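Azi13 (Streptomyces sahachiroi, PDB 5HMB) probably acts as a PaaI-family hotdog-fold thioesterase in azinomycin biosynthesis, releasing naphthoate-type acyl groups from their thioesters. Local coordinates at residues A[23-28]-A[60-65]; A[32-37]-A[49-54]; A[54-59]-A[79-84]; A[66-69]-A[73-76]. All blocks are in the same frame, centred on the assembly; numbering follows the deposited sequence.

All four contacts are made by helix 49-68, the central helix of the hotdog fold, with the antiparallel sheet that curls round it. Along the helix they follow as interaction 2 at the N-terminal end, then interaction 3, interaction 1 and interaction 4, so that the outermost pair lie about 22 Å apart between centres. Interactions 1 and 2 reach the neighbouring strands 21-26 and 29-35; interactions 3 and 4 share strand 72-83, with interaction 4 nested inside the loop that interaction 3 closes. Interactions 2 and 3 have centres about 8 Å apart, share Ala-54 and touch the second subunit, so this half of the helix also belongs to the interface between subunits.

Interaction 1. Residues A[23-28]-A[60-65]; sequences ERIDPD and ASAAAD
In the hotdog fold a long helix is wrapped by a curled antiparallel sheet, and here Ile-25, on strand 24-26 of that sheet, packs on Ala-62 of the helix. The short axes of strand 24-26 and helix 60-65 come within 7.4 Å and run at 39° to each other. In the backbone the nearest pair is Ile-25 and Ala-63, whose CA atoms are 5.8 Å apart. Ile-25 does the touching with two of its carbons. CG2, placed anti to the backbone N, sits 3.5 Å from the carbonyl O of Ala-62, against the helix backbone. The other branch is extended, and its CD1 comes down 4.1 Å from Ala-62 CB. That methyl points at the strand and is met by both CD1 and CG2 of the isoleucine. The next residue, Ala-63, presents its CB to the backbone at the strand's end, 4.4 Å from Asp-26 O; it also touches Ala-30 of strand 29-35 and Trp-110 of strand 107-115. Just before Ile-25 the strand carries a classic beta bulge, Glu-23 and Arg-24 both facing Val-31. The side chain of Asp-26 leaves the strand away from the helix. Further along the helix, the side chain of Arg-66 packs on Ile-25. Joined by methyl groups packing on methyls and backbone carbonyl oxygens, strand and helix are held by van der Waals fit rather than by directional bonds, with the small alanines letting the strand lie close.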
loop_
_atom_site.group_PDB
_atom_site.type_symbol
_atom_site.label_atom_id
_atom_site.label_comp_id
_atom_site.label_asym_id
_atom_site.label_seq_id
_atom_site.Cartn_x
_atom_site.Cartn_y
_atom_site.Cartn_z
ATOM N N GLU A 23 11.001 1.541 24.767
ATOM C CA GLU A 23 12.336 1.896 25.217
ATOM C C GLU A 23 12.665 3.348 24.913
ATOM O O GLU A 23 13.459 3.964 25.632
ATOM C CB GLU A 23 13.366 0.974 24.549
ATOM C CG GLU A 23 14.807 1.117 25.034
ATOM C CD GLU A 23 14.996 0.673 26.477
ATOM O OE1 GLU A 23 15.972 1.126 27.115
ATOM O OE2 GLU A 23 14.170 -0.125 26.973
ATOM N N ARG A 24 12.071 3.912 23.867
ATOM C CA ARG A 24 12.395 5.271 23.466
ATOM C C ARG A 24 11.222 5.833 22.680
ATOM O O ARG A 24 10.656 5.142 21.833
ATOM C CB ARG A 24 13.673 5.304 22.622
ATOM C CG ARG A 24 14.009 6.663 22.054
ATOM C CD ARG A 24 15.038 6.557 20.939
ATOM N NE ARG A 24 16.357 6.160 21.420
ATOM C CZ ARG A 24 17.246 6.996 21.944
ATOM N NH1 ARG A 24 18.428 6.547 22.347
ATOM N NH2 ARG A 24 16.954 8.283 22.071
ATOM N N ILE A 25 10.849 7.074 22.987
ATOM C CA ILE A 25 9.836 7.797 22.223
ATOM C C ILE A 25 10.325 9.224 22.028
ATOM O O ILE A 25 10.014 10.116 22.826
ATOM C CB ILE A 25 8.453 7.804 22.896
ATOM C CG1 ILE A 25 7.994 6.395 23.242
ATOM C CG2 ILE A 25 7.424 8.499 21.982
ATOM C CD1 ILE A 25 6.593 6.341 23.784
ATOM N N ASP A 26 11.092 9.448 20.982
ATOM C CA ASP A 26 11.616 10.761 20.655
ATOM C C ASP A 26 10.857 11.346 19.478
ATOM O O ASP A 26 10.129 10.639 18.779
ATOM C CB ASP A 26 13.110 10.660 20.345
ATOM C CG ASP A 26 13.886 10.010 21.471
ATOM O OD1 ASP A 26 13.345 9.948 22.600
ATOM O OD2 ASP A 26 15.033 9.565 21.230
ATOM N N PRO A 27 10.986 12.657 19.237
ATOM C CA PRO A 27 10.359 13.247 18.041
ATOM C C PRO A 27 10.888 12.674 16.726
ATOM O O PRO A 27 10.334 12.986 15.664
ATOM C CB PRO A 27 10.692 14.738 18.165
ATOM C CG PRO A 27 11.017 14.945 19.605
ATOM C CD PRO A 27 11.643 13.677 20.071
ATOM N N ASP A 28 11.931 11.853 16.758
ATOM C CA ASP A 28 12.534 11.355 15.537
ATOM C C ASP A 28 12.701 9.838 15.514
ATOM O O ASP A 28 13.274 9.309 14.553
ATOM C CB ASP A 28 13.891 12.038 15.325
ATOM C CG ASP A 28 14.872 11.722 16.434
ATOM O OD1 ASP A 28 14.430 11.229 17.497
ATOM O OD2 ASP A 28 16.084 11.966 16.246
ATOM N N ALA A 60 4.546 3.746 15.395
ATOM C CA ALA A 60 4.576 4.957 14.583
ATOM C C ALA A 60 3.732 6.073 15.212
ATOM O O ALA A 60 4.156 7.238 15.238
ATOM C CB ALA A 60 4.109 4.640 13.161
ATOM N N SER A 61 2.546 5.743 15.740
ATOM C CA SER A 61 1.696 6.783 16.332
ATOM C C SER A 61 2.374 7.425 17.529
ATOM O O SER A 61 2.258 8.641 17.738
ATOM C CB SER A 61 0.344 6.214 16.774
ATOM O OG SER A 61 -0.548 6.053 15.687
ATOM N N ALA A 62 3.053 6.615 18.347
ATOM C CA ALA A 62 3.794 7.161 19.479
ATOM C C ALA A 62 4.812 8.181 19.010
ATOM O O ALA A 62 4.933 9.264 19.590
ATOM C CB ALA A 62 4.493 6.044 20.256
ATOM N N ALA A 63 5.559 7.851 17.951
ATOM C CA ALA A 63 6.575 8.774 17.466
ATOM C C ALA A 63 5.940 10.020 16.863
ATOM O O ALA A 63 6.404 11.140 17.115
ATOM C CB ALA A 63 7.479 8.091 16.449
ATOM N N ALA A 64 4.882 9.842 16.063
ATOM C CA ALA A 64 4.221 10.976 15.419
ATOM C C ALA A 64 3.658 11.944 16.451
ATOM O O ALA A 64 3.771 13.164 16.298
ATOM C CB ALA A 64 3.096 10.488 14.509
ATOM N N ASP A 65 3.013 11.402 17.484
ATOM C CA ASP A 65 2.468 12.206 18.570
ATOM C C ASP A 65 3.568 13.007 19.250
ATOM O O ASP A 65 3.443 14.221 19.450
ATOM C CB ASP A 65 1.775 11.282 19.566
ATOM C CG ASP A 65 0.592 11.925 20.224
ATOM O OD1 ASP A 65 -0.196 12.595 19.517
ATOM O OD2 ASP A 65 0.451 11.760 21.452
#

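Interaction 2. Residues A[32-37]-A[49-54]; sequences AYWSVR and GGVHCA
Trp-34 meets Val-51 and His-52 where strand 29-35 of the hotdog sheet passes the N-terminal end of the central helix, and all three side chains are buried. The apolar part is a single touch: CZ3 at the far end of the indole lies 3.8 Å from Val-51 CG1, the two side chains crossing at a slant. Trp-34 reaches there because its CG stands between the backbone N and the carbonyl carbon (chi1 58°), which swings the indole from the strand toward the helix. Val-51 in turn packs against Leu-18 and against Tyr-14 of the second subunit, so the valine also belongs to the contact with that subunit. The aromatic part is formed with His-52, whose ring approaches the indole obliquely, planes at 81° and centroids of the six-membered and imidazole rings 5.8 Å apart. The polar bonds are made beside the contact. Trp-34 NE1 hydrogen-bonds Ser-96 OG on strand 93-100, which helps to set how the indole is rotated. Within the strand segment, Ser-35 OG donates to Val-36 O at 3.0 Å from above the carbonyl plane, 35° out of it and not on a lone pair. At the benzo edge, in the plane of the indole, His-52 ND1 sits 3.8 Å from Trp-34 CH2 and 4.0 Å from Trp-34 CZ2.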
loop_
_atom_site.group_PDB
_atom_site.type_symbol
_atom_site.label_atom_id
_atom_site.label_comp_id
_atom_site.label_asym_id
_atom_site.label_seq_id
_atom_site.Cartn_x
_atom_site.Cartn_y
_atom_site.Cartn_z
ATOM N N ALA A 32 10.098 -0.054 20.619
ATOM C CA ALA A 32 9.364 -0.856 21.586
ATOM C C ALA A 32 9.741 -2.321 21.446
ATOM O O ALA A 32 10.016 -2.802 20.341
ATOM C CB ALA A 32 7.849 -0.701 21.426
ATOM N N TYR A 33 9.749 -3.021 22.575
ATOM C CA TYR A 33 9.993 -4.451 22.626
ATOM C C TYR A 33 8.681 -5.153 22.918
ATOM O O TYR A 33 7.796 -4.593 23.572
ATOM C CB TYR A 33 11.018 -4.816 23.710
ATOM C CG TYR A 33 12.345 -4.105 23.581
ATOM C CD1 TYR A 33 13.249 -4.459 22.587
ATOM C CD2 TYR A 33 12.700 -3.082 24.457
ATOM C CE1 TYR A 33 14.473 -3.817 22.458
ATOM C CE2 TYR A 33 13.925 -2.432 24.339
ATOM C CZ TYR A 33 14.804 -2.807 23.337
ATOM O OH TYR A 33 16.017 -2.175 23.207
ATOM N N TRP A 34 8.565 -6.382 22.438
ATOM C CA TRP A 34 7.386 -7.205 22.679
ATOM C C TRP A 34 7.723 -8.634 22.268
ATOM O O TRP A 34 8.796 -8.909 21.722
ATOM C CB TRP A 34 6.172 -6.677 21.920
ATOM C CG TRP A 34 6.372 -6.582 20.434
ATOM C CD1 TRP A 34 7.216 -5.734 19.766
ATOM C CD2 TRP A 34 5.693 -7.349 19.427
ATOM N NE1 TRP A 34 7.100 -5.933 18.406
ATOM C CE2 TRP A 34 6.178 -6.922 18.176
ATOM C CE3 TRP A 34 4.715 -8.351 19.466
ATOM C CZ2 TRP A 34 5.717 -7.455 16.976
ATOM C CZ3 TRP A 34 4.257 -8.876 18.277
ATOM C CH2 TRP A 34 4.755 -8.422 17.046
ATOM N N SER A 35 6.787 -9.540 22.523
ATOM C CA SER A 35 7.007 -10.953 22.283
ATOM C C SER A 35 5.747 -11.594 21.731
ATOM O O SER A 35 4.634 -11.167 22.039
ATOM C CB SER A 35 7.415 -11.677 23.563
ATOM O OG SER A 35 7.412 -13.077 23.335
ATOM N N VAL A 36 5.935 -12.622 20.901
ATOM C CA VAL A 36 4.819 -13.450 20.468
ATOM C C VAL A 36 4.274 -14.221 21.665
ATOM O O VAL A 36 5.036 -14.715 22.507
ATOM C CB VAL A 36 5.263 -14.405 19.347
ATOM C CG1 VAL A 36 4.063 -15.035 18.693
ATOM C CG2 VAL A 36 6.120 -13.667 18.321
ATOM N N ARG A 37 2.952 -14.319 21.757
ATOM C CA ARG A 37 2.303 -14.995 22.871
ATOM C C ARG A 37 1.239 -15.929 22.333
ATOM O O ARG A 37 0.783 -15.789 21.195
ATOM C CB ARG A 37 1.648 -14.009 23.859
ATOM C CG ARG A 37 2.588 -13.061 24.556
ATOM C CD ARG A 37 1.851 -12.278 25.660
ATOM N NE ARG A 37 0.473 -11.945 25.288
ATOM C CZ ARG A 37 0.028 -10.707 25.077
ATOM N NH1 ARG A 37 0.842 -9.672 25.209
ATOM N NH2 ARG A 37 -1.241 -10.501 24.745
ATOM N N GLY A 49 -1.375 -11.910 11.739
ATOM C CA GLY A 49 -0.813 -10.801 10.993
ATOM C C GLY A 49 -1.293 -9.449 11.488
ATOM O O GLY A 49 -0.545 -8.477 11.450
ATOM N N GLY A 50 -2.548 -9.365 11.942
ATOM C CA GLY A 50 -3.047 -8.117 12.495
ATOM C C GLY A 50 -2.222 -7.610 13.658
ATOM O O GLY A 50 -2.116 -6.403 13.859
ATOM N N VAL A 51 -1.603 -8.517 14.427
ATOM C CA VAL A 51 -0.756 -8.062 15.525
ATOM C C VAL A 51 0.422 -7.253 14.988
ATOM O O VAL A 51 0.769 -6.204 15.539
ATOM C CB VAL A 51 -0.286 -9.251 16.383
ATOM C CG1 VAL A 51 0.584 -8.729 17.530
ATOM C CG2 VAL A 51 -1.488 -10.016 16.923
ATOM N N HIS A 52 1.048 -7.722 13.902
ATOM C CA HIS A 52 2.116 -6.949 13.271
ATOM C C HIS A 52 1.635 -5.559 12.873
ATOM O O HIS A 52 2.324 -4.563 13.115
ATOM C CB HIS A 52 2.663 -7.687 12.040
ATOM C CG HIS A 52 3.691 -8.717 12.372
ATOM N ND1 HIS A 52 4.746 -8.460 13.219
ATOM C CD2 HIS A 52 3.827 -10.006 11.972
ATOM C CE1 HIS A 52 5.488 -9.550 13.329
ATOM N NE2 HIS A 52 4.955 -10.498 12.580
ATOM N N CYS A 53 0.463 -5.476 12.240
ATOM C CA CYS A 53 -0.075 -4.173 11.837
ATOM C C CYS A 53 -0.339 -3.287 13.039
ATOM O O CYS A 53 -0.054 -2.082 13.008
ATOM C CB CYS A 53 -1.375 -4.353 11.065
ATOM S SG CYS A 53 -1.256 -5.469 9.611
ATOM N N ALA A 54 -0.928 -3.862 14.093
ATOM C CA ALA A 54 -1.254 -3.089 15.288
ATOM C C ALA A 54 -0.001 -2.541 15.962
ATOM O O ALA A 54 -0.003 -1.412 16.469
ATOM C CB ALA A 54 -2.052 -3.963 16.259
#

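Interaction 3. Residues A[54-59]-A[79-84]; sequences AVVESV and NSTDFF
Val-56 gathers the end of its side chain, CB, CG1 and CG2, about Thr-81 OG1, with CG1 3.8 Å from that oxygen and 4.0 Å from Asn-79 ND2; valine and threonine meet tip to tip. The polar link of this buried helix-to-sheet contact runs next to it. Asn-79 ND2 donates to Glu-57 OE1 over 2.7 Å, nearly straight at 166°. The acceptor lies in the amide plane and takes the hydrogen on its anti lone pair, although the carboxylate and amide planes are 32° apart. A bend at chi2 (73°) brings the glutamate's carboxylate round to the strand. On the amide oxygen, Thr-81 OG1 donates to Asn-79 OD1 at 2.8 Å, in the carbonyl plane. Asn-79 ND2 has a second acceptor in Cys-53 O. Phe-83 of the second subunit packs on both Glu-57 and Asn-79, and residues 79-82 continue the sheet into that subunit as an antiparallel ladder, at the kind of subunit interface where hotdog thioesterases usually place their active sites. Gripped at both ends, the asparagine amide is fixed in rotation, and it probably helps to orient the Glu-57 carboxylate.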
loop_
_atom_site.group_PDB
_atom_site.type_symbol
_atom_site.label_atom_id
_atom_site.label_comp_id
_atom_site.label_asym_id
_atom_site.label_seq_id
_atom_site.Cartn_x
_atom_site.Cartn_y
_atom_site.Cartn_z
ATOM N N ALA A 54 -0.928 -3.862 14.093
ATOM C CA ALA A 54 -1.254 -3.089 15.288
ATOM C C ALA A 54 -0.001 -2.541 15.962
ATOM O O ALA A 54 -0.003 -1.412 16.469
ATOM C CB ALA A 54 -2.052 -3.963 16.259
ATOM N N VAL A 55 1.069 -3.339 16.013
ATOM C CA VAL A 55 2.326 -2.873 16.599
ATOM C C VAL A 55 2.939 -1.771 15.748
ATOM O O VAL A 55 3.503 -0.796 16.267
ATOM C CB VAL A 55 3.305 -4.048 16.748
ATOM C CG1 VAL A 55 4.731 -3.525 16.990
ATOM C CG2 VAL A 55 2.849 -4.965 17.859
ATOM N N VAL A 56 2.900 -1.936 14.430
ATOM C CA VAL A 56 3.381 -0.884 13.539
ATOM C C VAL A 56 2.585 0.403 13.768
ATOM O O VAL A 56 3.150 1.496 13.913
ATOM C CB VAL A 56 3.298 -1.377 12.080
ATOM C CG1 VAL A 56 3.415 -0.227 11.114
ATOM C CG2 VAL A 56 4.401 -2.412 11.799
ATOM N N GLU A 57 1.258 0.287 13.821
ATOM C CA GLU A 57 0.426 1.452 14.103
ATOM C C GLU A 57 0.821 2.091 15.432
ATOM O O GLU A 57 1.070 3.304 15.500
ATOM C CB GLU A 57 -1.056 1.052 14.089
ATOM C CG GLU A 57 -2.002 2.282 14.073
ATOM C CD GLU A 57 -2.009 2.987 12.717
ATOM O OE1 GLU A 57 -1.760 2.314 11.693
ATOM O OE2 GLU A 57 -2.263 4.207 12.668
ATOM N N SER A 58 0.938 1.280 16.493
ATOM C CA SER A 58 1.259 1.805 17.827
ATOM C C SER A 58 2.606 2.522 17.845
ATOM O O SER A 58 2.730 3.617 18.409
ATOM C CB SER A 58 1.286 0.672 18.859
ATOM O OG SER A 58 0.081 -0.064 18.921
ATOM N N VAL A 59 3.650 1.895 17.293
ATOM C CA VAL A 59 4.981 2.476 17.441
ATOM C C VAL A 59 5.104 3.750 16.603
ATOM O O VAL A 59 5.687 4.753 17.043
ATOM C CB VAL A 59 6.077 1.448 17.099
ATOM C CG1 VAL A 59 7.438 2.074 17.299
ATOM C CG2 VAL A 59 5.953 0.192 17.982
ATOM N N ASN A 79 -2.240 2.302 6.890
ATOM C CA ASN A 79 -1.244 1.403 7.452
ATOM C C ASN A 79 -1.029 0.274 6.453
ATOM O O ASN A 79 -1.951 -0.509 6.199
ATOM C CB ASN A 79 -1.728 0.860 8.791
ATOM C CG ASN A 79 -0.763 -0.114 9.419
ATOM O OD1 ASN A 79 -0.244 -1.029 8.759
ATOM N ND2 ASN A 79 -0.516 0.066 10.718
ATOM N N SER A 80 0.188 0.175 5.927
ATOM C CA SER A 80 0.555 -0.860 4.965
ATOM C C SER A 80 1.717 -1.650 5.549
ATOM O O SER A 80 2.838 -1.136 5.635
ATOM C CB SER A 80 0.936 -0.240 3.627
ATOM O OG SER A 80 0.903 -1.206 2.605
ATOM N N THR A 81 1.455 -2.894 5.940
ATOM C CA THR A 81 2.447 -3.728 6.608
ATOM C C THR A 81 2.690 -4.986 5.785
ATOM O O THR A 81 1.734 -5.644 5.353
ATOM C CB THR A 81 1.999 -4.074 8.035
ATOM O OG1 THR A 81 1.921 -2.876 8.833
ATOM C CG2 THR A 81 2.964 -5.050 8.718
ATOM N N ASP A 82 3.968 -5.280 5.529
ATOM C CA ASP A 82 4.407 -6.545 4.934
ATOM C C ASP A 82 4.867 -7.491 6.037
ATOM O O ASP A 82 5.537 -7.068 6.983
ATOM C CB ASP A 82 5.565 -6.338 3.957
ATOM C CG ASP A 82 5.155 -5.604 2.701
ATOM O OD1 ASP A 82 4.069 -5.901 2.175
ATOM O OD2 ASP A 82 5.926 -4.739 2.230
ATOM N N PHE A 83 4.516 -8.771 5.913
ATOM C CA PHE A 83 4.986 -9.802 6.827
ATOM C C PHE A 83 6.000 -10.644 6.067
ATOM O O PHE A 83 5.646 -11.269 5.063
ATOM C CB PHE A 83 3.830 -10.664 7.335
ATOM C CG PHE A 83 2.547 -9.918 7.500
ATOM C CD1 PHE A 83 2.422 -8.926 8.469
ATOM C CD2 PHE A 83 1.446 -10.218 6.707
ATOM C CE1 PHE A 83 1.227 -8.223 8.633
ATOM C CE2 PHE A 83 0.242 -9.524 6.868
ATOM C CZ PHE A 83 0.139 -8.516 7.835
ATOM N N PHE A 84 7.258 -10.630 6.522
ATOM C CA PHE A 84 8.359 -11.262 5.795
ATOM C C PHE A 84 8.756 -12.631 6.317
ATOM O O PHE A 84 9.346 -13.409 5.564
ATOM C CB PHE A 84 9.610 -10.379 5.816
ATOM C CG PHE A 84 9.467 -9.139 5.013
ATOM C CD1 PHE A 84 9.380 -9.201 3.637
ATOM C CD2 PHE A 84 9.394 -7.903 5.634
ATOM C CE1 PHE A 84 9.232 -8.057 2.893
ATOM C CE2 PHE A 84 9.265 -6.755 4.890
ATOM C CZ PHE A 84 9.170 -6.836 3.518
#

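Interaction 4. Residues A[66-69]-A[73-76]; sequences RWLG and TVVG
No ring or other flat side chain takes part where Leu-68 meets Thr-73 and Val-74; the aromatic of this corner, Trp-67, packs on Gln-108 and Pro-27. Leu-68 CD2 lies 3.5 Å from the backbone N of Thr-73. The same methyl touches Val-74 CG1 at 3.6 Å, and Leu-68 CB backs it up at 4.0 Å from that CG1. The two side chains slide past each other in opposite directions, so they overlap along their flanks rather than meeting end on. Leu-68 gets there because CG is anti to its backbone N (chi1 -164°), carrying the isobutyl group off the helix toward the strand. Val-74 answers with CG1 beside its own N, on the side facing the leucine. Gly-69 then leaves the helix with a positive phi of 60°, starting the tight return to the strand, and Leu-68 O is bound by Arg-71 NE inside that turn. This is the helix-to-strand connection of the hotdog fold: strand 72-83 pairs antiparallel with strand 121-133, where Asn-131 and Arg-133 also pack on Leu-68, while Gln-108 of strand 107-115 touches both Leu-68 and Val-74.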
loop_
_atom_site.group_PDB
_atom_site.type_symbol
_atom_site.label_atom_id
_atom_site.label_comp_id
_atom_site.label_asym_id
_atom_site.label_seq_id
_atom_site.Cartn_x
_atom_site.Cartn_y
_atom_site.Cartn_z
ATOM N N ARG A 66 4.672 12.336 19.590
ATOM C CA ARG A 66 5.796 12.995 20.245
ATOM C C ARG A 66 6.436 14.054 19.352
ATOM O O ARG A 66 6.959 15.056 19.858
ATOM C CB ARG A 66 6.823 11.940 20.677
ATOM C CG ARG A 66 8.065 12.481 21.390
ATOM C CD ARG A 66 7.729 13.203 22.703
ATOM N NE ARG A 66 8.933 13.745 23.336
ATOM C CZ ARG A 66 9.441 14.951 23.083
ATOM N NH1 ARG A 66 8.849 15.760 22.212
ATOM N NH2 ARG A 66 10.545 15.353 23.701
ATOM N N TRP A 67 6.391 13.876 18.029
ATOM C CA TRP A 67 6.929 14.912 17.147
ATOM C C TRP A 67 5.988 16.110 17.024
ATOM O O TRP A 67 6.445 17.254 16.897
ATOM C CB TRP A 67 7.218 14.337 15.758
ATOM C CG TRP A 67 7.753 15.378 14.798
ATOM C CD1 TRP A 67 9.061 15.760 14.643
ATOM C CD2 TRP A 67 6.989 16.184 13.884
ATOM N NE1 TRP A 67 9.151 16.750 13.685
ATOM C CE2 TRP A 67 7.896 17.025 13.207
ATOM C CE3 TRP A 67 5.632 16.269 13.571
ATOM C CZ2 TRP A 67 7.489 17.928 12.231
ATOM C CZ3 TRP A 67 5.233 17.161 12.609
ATOM C CH2 TRP A 67 6.156 17.993 11.956
ATOM N N LEU A 68 4.677 15.871 17.000
ATOM C CA LEU A 68 3.746 16.985 16.897
ATOM C C LEU A 68 3.668 17.749 18.214
ATOM O O LEU A 68 3.495 18.973 18.208
ATOM C CB LEU A 68 2.365 16.485 16.462
ATOM C CG LEU A 68 1.376 17.532 15.935
ATOM C CD1 LEU A 68 1.939 18.258 14.706
ATOM C CD2 LEU A 68 0.021 16.905 15.615
ATOM N N GLY A 69 3.829 17.058 19.342
ATOM C CA GLY A 69 3.852 17.726 20.631
ATOM C C GLY A 69 2.558 18.468 20.907
ATOM O O GLY A 69 1.473 18.085 20.455
ATOM N N THR A 73 -2.951 17.230 17.412
ATOM C CA THR A 73 -3.105 15.798 17.621
ATOM C C THR A 73 -3.086 15.051 16.293
ATOM O O THR A 73 -3.532 15.568 15.262
ATOM C CB THR A 73 -4.393 15.490 18.379
ATOM O OG1 THR A 73 -4.445 14.083 18.644
ATOM C CG2 THR A 73 -5.614 15.901 17.568
ATOM N N VAL A 74 -2.572 13.816 16.334
ATOM C CA VAL A 74 -2.421 12.982 15.143
ATOM C C VAL A 74 -3.505 11.910 15.101
ATOM O O VAL A 74 -3.919 11.354 16.123
ATOM C CB VAL A 74 -1.020 12.340 15.068
ATOM C CG1 VAL A 74 0.044 13.355 15.441
ATOM C CG2 VAL A 74 -0.930 11.106 15.942
ATOM N N VAL A 75 -3.959 11.613 13.884
ATOM C CA VAL A 75 -5.015 10.643 13.623
ATOM C C VAL A 75 -4.523 9.709 12.532
ATOM O O VAL A 75 -4.058 10.168 11.483
ATOM C CB VAL A 75 -6.333 11.328 13.193
ATOM C CG1 VAL A 75 -6.057 12.395 12.176
ATOM C CG2 VAL A 75 -7.313 10.322 12.601
ATOM N N GLY A 76 -4.604 8.404 12.788
ATOM C CA GLY A 76 -4.208 7.439 11.780
ATOM C C GLY A 76 -5.000 7.630 10.500
ATOM O O GLY A 76 -6.202 7.912 10.521
#